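Local coordinates for protein NleG5-1 effector (Enterobacteria phage YYZ-2008, PDB 5VGC) that probably acts as a ubiquitin-protein transferase, a bacterial effector of the NleG family with a RING-like domain, and binds calcium ions in the crystal, at residues 154-168 with 183-197. The protein carries 1 engineered substitution. Sequence-based numbering, arbitrary orientation.
Sequences VFMRNSMNSNVCMLY and HPLSRESIAVSMIVG
In the RING-like region of this NleG effector, the hairpin strand ending at Arg157 is joined along its edge by the chain that turns through a short 3-10 segment at 192-194, and Met156 faces Ile195 as an antiparallel non-hydrogen-bonded pair. Arg157 is gripped at both backbone ends. Arg157 N donates almost straight to Met194 O (2.8 Å, 172° at the hydrogen), while Arg157 O accepts a hydrogen bond from His183 NE2 at 2.6 Å, in the carbonyl plane and on a lone pair. Leu185 N, lying in the imidazole plane, donates to His183 ND1 and so helps fix the ring's rotation; Asn158 O sits over one ring face. The Arg157 chain, bent at chi3 (75°), brings its guanidinium back to bridge two carbonyls: Arg157 NH1 reaches Ser193 O at 3.0 Å from above the carbonyl plane, and Arg157 NE meets Ser162 O at 2.9 Å. Glu188 OE1 uses its syn lone pair for Met160 N (2.8 Å), tying the type I turn 159-162 to segment 183-197. Met160 CE packs on Met194 CE at 3.5 Å, the two chains crossing at about a right angle, whereas Met166 CE and Leu185 CD1 meet tip to tip. Behind this edge, Leu173 of helix 170-178 touches Val154, Met156 and Ile195, helix 111-125 covers Ile195 through Leu118 and Cys125, and strand 209-212 pairs with strand 164-169.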
loop_
_atom_site.group_PDB
_atom_site.type_symbol
_atom_site.label_atom_id
_atom_site.label_comp_id
_atom_site.label_asym_id
_atom_site.label_seq_id
_atom_site.Cartn_x
_atom_site.Cartn_y
_atom_site.Cartn_z
ATOM N N VAL A 154 -30.014 -8.828 -8.693
ATOM C CA VAL A 154 -29.392 -9.161 -7.409
ATOM C C VAL A 154 -29.498 -7.973 -6.447
ATOM O O VAL A 154 -29.268 -6.805 -6.856
ATOM C CB VAL A 154 -27.898 -9.484 -7.562
ATOM C CG1 VAL A 154 -27.298 -9.916 -6.230
ATOM C CG2 VAL A 154 -27.649 -10.562 -8.614
ATOM N N PHE A 155 -29.841 -8.265 -5.180
ATOM C CA PHE A 155 -29.957 -7.214 -4.168
ATOM C C PHE A 155 -28.583 -6.945 -3.567
ATOM O O PHE A 155 -27.917 -7.885 -3.131
ATOM C CB PHE A 155 -30.920 -7.608 -3.022
ATOM C CG PHE A 155 -32.387 -7.395 -3.320
ATOM C CD1 PHE A 155 -32.849 -6.266 -3.981
ATOM C CD2 PHE A 155 -33.319 -8.330 -2.903
ATOM C CE1 PHE A 155 -34.213 -6.086 -4.221
ATOM C CE2 PHE A 155 -34.672 -8.157 -3.160
ATOM C CZ PHE A 155 -35.118 -7.033 -3.816
ATOM N N MET A 156 -28.166 -5.675 -3.531
ATOM C CA MET A 156 -26.914 -5.327 -2.827
ATOM C C MET A 156 -27.126 -4.161 -1.876
ATOM O O MET A 156 -27.768 -3.161 -2.231
ATOM C CB MET A 156 -25.781 -4.976 -3.805
ATOM C CG MET A 156 -24.443 -4.714 -3.126
ATOM S SD MET A 156 -23.142 -4.262 -4.278
ATOM C CE MET A 156 -22.431 -5.835 -4.571
ATOM N N ARG A 157 -26.566 -4.295 -0.680
ATOM C CA ARG A 157 -26.664 -3.257 0.327
ATOM C C ARG A 157 -25.889 -2.003 -0.081
ATOM O O ARG A 157 -24.866 -2.110 -0.751
ATOM C CB ARG A 157 -26.159 -3.756 1.676
ATOM C CG ARG A 157 -27.104 -4.787 2.265
ATOM C CD ARG A 157 -26.437 -5.686 3.272
ATOM N NE ARG A 157 -26.220 -5.006 4.534
ATOM C CZ ARG A 157 -25.515 -5.502 5.533
ATOM N NH1 ARG A 157 -24.930 -6.699 5.434
ATOM N NH2 ARG A 157 -25.398 -4.780 6.638
ATOM N N ASN A 158 -26.397 -0.832 0.327
ATOM C CA ASN A 158 -25.781 0.441 -0.004
ATOM C C ASN A 158 -24.392 0.648 0.586
ATOM O O ASN A 158 -23.615 1.438 0.064
ATOM C CB ASN A 158 -26.683 1.614 0.402
ATOM C CG ASN A 158 -27.858 1.791 -0.533
ATOM O OD1 ASN A 158 -28.186 0.879 -1.319
ATOM N ND2 ASN A 158 -28.504 2.962 -0.456
ATOM N N SER A 159 -24.087 -0.063 1.664
ATOM C CA SER A 159 -22.774 -0.031 2.293
ATOM C C SER A 159 -22.597 -1.233 3.235
ATOM O O SER A 159 -23.523 -2.006 3.434
ATOM C CB SER A 159 -22.581 1.286 3.045
ATOM O OG SER A 159 -23.307 1.282 4.272
ATOM N N MET A 160 -21.408 -1.372 3.815
ATOM C CA MET A 160 -21.089 -2.484 4.713
ATOM C C MET A 160 -22.165 -2.750 5.769
ATOM O O MET A 160 -22.513 -3.903 6.009
ATOM C CB MET A 160 -19.731 -2.266 5.396
ATOM C CG MET A 160 -19.102 -3.554 5.915
ATOM S SD MET A 160 -18.870 -4.798 4.629
ATOM C CE MET A 160 -17.318 -4.230 3.923
ATOM N N ASN A 161 -22.698 -1.691 6.383
ATOM C CA ASN A 161 -23.686 -1.817 7.463
ATOM C C ASN A 161 -25.072 -1.216 7.168
ATOM O O ASN A 161 -25.846 -0.987 8.071
ATOM C CB ASN A 161 -23.127 -1.186 8.736
ATOM C CG ASN A 161 -21.674 -1.529 8.965
ATOM O OD1 ASN A 161 -20.855 -0.633 9.153
ATOM N ND2 ASN A 161 -21.343 -2.825 8.943
ATOM N N SER A 162 -25.401 -0.982 5.898
ATOM C CA SER A 162 -26.647 -0.319 5.547
ATOM C C SER A 162 -27.768 -1.345 5.630
ATOM O O SER A 162 -27.584 -2.524 5.266
ATOM C CB SER A 162 -26.611 0.270 4.150
ATOM O OG SER A 162 -27.837 0.919 3.887
ATOM N N ASN A 163 -28.912 -0.900 6.133
ATOM C CA ASN A 163 -30.129 -1.711 6.068
ATOM C C ASN A 163 -30.875 -1.606 4.731
ATOM O O ASN A 163 -31.871 -2.300 4.535
ATOM C CB ASN A 163 -31.005 -1.382 7.257
ATOM C CG ASN A 163 -30.387 -1.838 8.571
ATOM O OD1 ASN A 163 -29.783 -2.898 8.646
ATOM N ND2 ASN A 163 -30.549 -1.048 9.603
ATOM N N VAL A 164 -30.382 -0.769 3.818
ATOM C CA VAL A 164 -31.045 -0.490 2.543
ATOM C C VAL A 164 -30.251 -1.159 1.417
ATOM O O VAL A 164 -28.999 -1.074 1.360
ATOM C CB VAL A 164 -31.151 1.037 2.333
ATOM C CG1 VAL A 164 -31.416 1.423 0.872
ATOM C CG2 VAL A 164 -32.194 1.640 3.263
ATOM N N CYS A 165 -30.975 -1.828 0.530
ATOM C CA CYS A 165 -30.350 -2.415 -0.646
ATOM C C CYS A 165 -31.019 -1.976 -1.914
ATOM O O CYS A 165 -32.154 -1.476 -1.919
ATOM C CB CYS A 165 -30.298 -3.937 -0.574
ATOM S SG CYS A 165 -31.727 -4.683 0.143
ATOM N N MET A 166 -30.275 -2.161 -2.999
ATOM C CA MET A 166 -30.767 -1.831 -4.315
ATOM C C MET A 166 -30.617 -3.012 -5.224
ATOM O O MET A 166 -29.797 -3.912 -4.984
ATOM C CB MET A 166 -30.050 -0.608 -4.846
ATOM C CG MET A 166 -30.435 0.644 -4.049
ATOM S SD MET A 166 -30.386 2.168 -4.998
ATOM C CE MET A 166 -28.639 2.408 -5.256
ATOM N N LEU A 167 -31.447 -2.998 -6.254
ATOM C CA LEU A 167 -31.502 -4.045 -7.251
ATOM C C LEU A 167 -30.497 -3.718 -8.346
ATOM O O LEU A 167 -30.596 -2.670 -8.954
ATOM C CB LEU A 167 -32.913 -4.134 -7.849
ATOM C CG LEU A 167 -33.102 -5.189 -8.943
ATOM C CD1 LEU A 167 -32.810 -6.580 -8.375
ATOM C CD2 LEU A 167 -34.511 -5.108 -9.526
ATOM N N TYR A 168 -29.551 -4.621 -8.586
ATOM C CA TYR A 168 -28.575 -4.476 -9.668
ATOM C C TYR A 168 -28.726 -5.610 -10.682
ATOM O O TYR A 168 -29.198 -6.718 -10.350
ATOM C CB TYR A 168 -27.128 -4.497 -9.115
ATOM C CG TYR A 168 -26.808 -3.346 -8.184
ATOM C CD1 TYR A 168 -27.251 -3.341 -6.884
ATOM C CD2 TYR A 168 -26.046 -2.280 -8.605
ATOM C CE1 TYR A 168 -26.979 -2.299 -6.031
ATOM C CE2 TYR A 168 -25.764 -1.223 -7.751
ATOM C CZ TYR A 168 -26.241 -1.250 -6.448
ATOM O OH TYR A 168 -26.002 -0.222 -5.556
ATOM N N HIS A 183 -17.893 0.160 -4.715
ATOM C CA HIS A 183 -19.349 0.171 -4.604
ATOM C C HIS A 183 -19.814 1.514 -5.131
ATOM O O HIS A 183 -19.318 2.552 -4.671
ATOM C CB HIS A 183 -19.772 -0.018 -3.127
ATOM C CG HIS A 183 -21.243 -0.208 -2.930
ATOM N ND1 HIS A 183 -22.171 0.753 -3.260
ATOM C CD2 HIS A 183 -21.949 -1.247 -2.429
ATOM C CE1 HIS A 183 -23.385 0.315 -2.989
ATOM N NE2 HIS A 183 -23.279 -0.899 -2.486
ATOM N N PRO A 184 -20.756 1.519 -6.105
ATOM C CA PRO A 184 -21.117 2.807 -6.744
ATOM C C PRO A 184 -21.616 3.923 -5.818
ATOM O O PRO A 184 -21.490 5.083 -6.177
ATOM C CB PRO A 184 -22.166 2.415 -7.790
ATOM C CG PRO A 184 -22.584 1.023 -7.443
ATOM C CD PRO A 184 -21.400 0.383 -6.781
ATOM N N LEU A 185 -22.160 3.582 -4.655
ATOM C CA LEU A 185 -22.603 4.567 -3.655
ATOM C C LEU A 185 -21.547 4.843 -2.585
ATOM O O LEU A 185 -21.038 5.962 -2.479
ATOM C CB LEU A 185 -23.907 4.109 -2.993
ATOM C CG LEU A 185 -25.189 4.128 -3.839
ATOM C CD1 LEU A 185 -26.380 3.626 -3.027
ATOM C CD2 LEU A 185 -25.441 5.532 -4.359
ATOM N N SER A 186 -21.210 3.837 -1.793
ATOM C CA SER A 186 -20.307 4.048 -0.653
ATOM C C SER A 186 -18.825 4.131 -1.034
ATOM O O SER A 186 -18.012 4.597 -0.228
ATOM C CB SER A 186 -20.518 2.953 0.413
ATOM O OG SER A 186 -20.018 1.703 -0.007
ATOM N N ARG A 187 -18.480 3.671 -2.242
ATOM C CA ARG A 187 -17.086 3.536 -2.700
ATOM C C ARG A 187 -16.226 2.543 -1.877
ATOM O O ARG A 187 -14.995 2.532 -1.997
ATOM C CB ARG A 187 -16.381 4.885 -2.826
ATOM C CG ARG A 187 -17.266 6.016 -3.291
ATOM C CD ARG A 187 -17.913 5.808 -4.628
ATOM N NE ARG A 187 -16.942 5.758 -5.717
ATOM C CZ ARG A 187 -17.217 5.442 -6.987
ATOM N NH1 ARG A 187 -18.464 5.129 -7.379
ATOM N NH2 ARG A 187 -16.234 5.434 -7.894
ATOM N N GLU A 188 -16.874 1.702 -1.067
ATOM C CA GLU A 188 -16.192 0.655 -0.326
ATOM C C GLU A 188 -15.930 -0.500 -1.292
ATOM O O GLU A 188 -16.505 -0.562 -2.391
ATOM C CB GLU A 188 -17.070 0.140 0.820
ATOM C CG GLU A 188 -17.426 1.178 1.872
ATOM C CD GLU A 188 -18.564 0.757 2.802
ATOM O OE1 GLU A 188 -19.412 -0.046 2.402
ATOM O OE2 GLU A 188 -18.620 1.241 3.957
ATOM N N SER A 189 -15.057 -1.411 -0.881
ATOM C CA SER A 189 -14.846 -2.646 -1.624
ATOM C C SER A 189 -16.084 -3.510 -1.455
ATOM O O SER A 189 -16.611 -3.643 -0.351
ATOM C CB SER A 189 -13.591 -3.376 -1.146
ATOM O OG SER A 189 -12.469 -2.988 -1.931
ATOM N N ILE A 190 -16.538 -4.078 -2.557
ATOM C CA ILE A 190 -17.709 -4.941 -2.555
ATOM C C ILE A 190 -17.355 -6.279 -1.894
ATOM O O ILE A 190 -16.401 -6.912 -2.319
ATOM C CB ILE A 190 -18.242 -5.170 -3.991
ATOM C CG1 ILE A 190 -18.684 -3.835 -4.596
ATOM C CG2 ILE A 190 -19.371 -6.169 -3.955
ATOM C CD1 ILE A 190 -19.371 -3.925 -5.920
ATOM N N ALA A 191 -18.133 -6.692 -0.885
ATOM C CA ALA A 191 -17.857 -7.893 -0.082
ATOM C C ALA A 191 -19.106 -8.752 0.101
ATOM O O ALA A 191 -20.207 -8.202 0.139
ATOM C CB ALA A 191 -17.333 -7.464 1.278
ATOM N N VAL A 192 -18.934 -10.081 0.241
ATOM C CA VAL A 192 -20.063 -11.032 0.375
ATOM C C VAL A 192 -21.249 -10.558 1.228
ATOM O O VAL A 192 -22.421 -10.659 0.801
ATOM C CB VAL A 192 -19.678 -12.453 0.910
ATOM C CG1 VAL A 192 -19.425 -13.421 -0.213
ATOM C CG2 VAL A 192 -18.517 -12.422 1.875
ATOM N N SER A 193 -20.954 -10.036 2.412
ATOM C CA SER A 193 -22.011 -9.625 3.337
ATOM C C SER A 193 -22.941 -8.537 2.747
ATOM O O SER A 193 -24.094 -8.411 3.175
ATOM C CB SER A 193 -21.406 -9.168 4.653
ATOM O OG SER A 193 -20.439 -8.200 4.374
ATOM N N MET A 194 -22.443 -7.772 1.772
ATOM C CA MET A 194 -23.294 -6.808 1.045
ATOM C C MET A 194 -24.338 -7.443 0.116
ATOM O O MET A 194 -25.335 -6.773 -0.211
ATOM C CB MET A 194 -22.445 -5.815 0.241
ATOM C CG MET A 194 -21.586 -4.886 1.086
ATOM S SD MET A 194 -20.351 -4.071 0.055
ATOM C CE MET A 194 -19.381 -3.282 1.321
ATOM N N ILE A 195 -24.104 -8.701 -0.299
ATOM C CA ILE A 195 -24.972 -9.395 -1.250
ATOM C C ILE A 195 -26.014 -10.112 -0.438
ATOM O O ILE A 195 -25.672 -10.724 0.570
ATOM C CB ILE A 195 -24.242 -10.458 -2.095
ATOM C CG1 ILE A 195 -22.913 -9.939 -2.628
ATOM C CG2 ILE A 195 -25.088 -10.911 -3.269
ATOM C CD1 ILE A 195 -23.023 -8.739 -3.505
ATOM N N VAL A 196 -27.276 -10.027 -0.858
ATOM C CA VAL A 196 -28.379 -10.638 -0.105
ATOM C C VAL A 196 -29.422 -11.243 -1.030
ATOM O O VAL A 196 -29.612 -10.761 -2.153
ATOM C CB VAL A 196 -29.058 -9.625 0.862
ATOM C CG1 VAL A 196 -28.081 -9.150 1.925
ATOM C CG2 VAL A 196 -29.619 -8.418 0.133
ATOM N N GLY A 197 -30.090 -12.300 -0.553
ATOM C CA GLY A 197 -31.121 -12.990 -1.329
ATOM C C GLY A 197 -32.473 -12.291 -1.295
ATOM O O GLY A 197 -32.787 -11.568 -0.343
HETATM O O HOH W 1 -30.910 -10.818 -4.496
#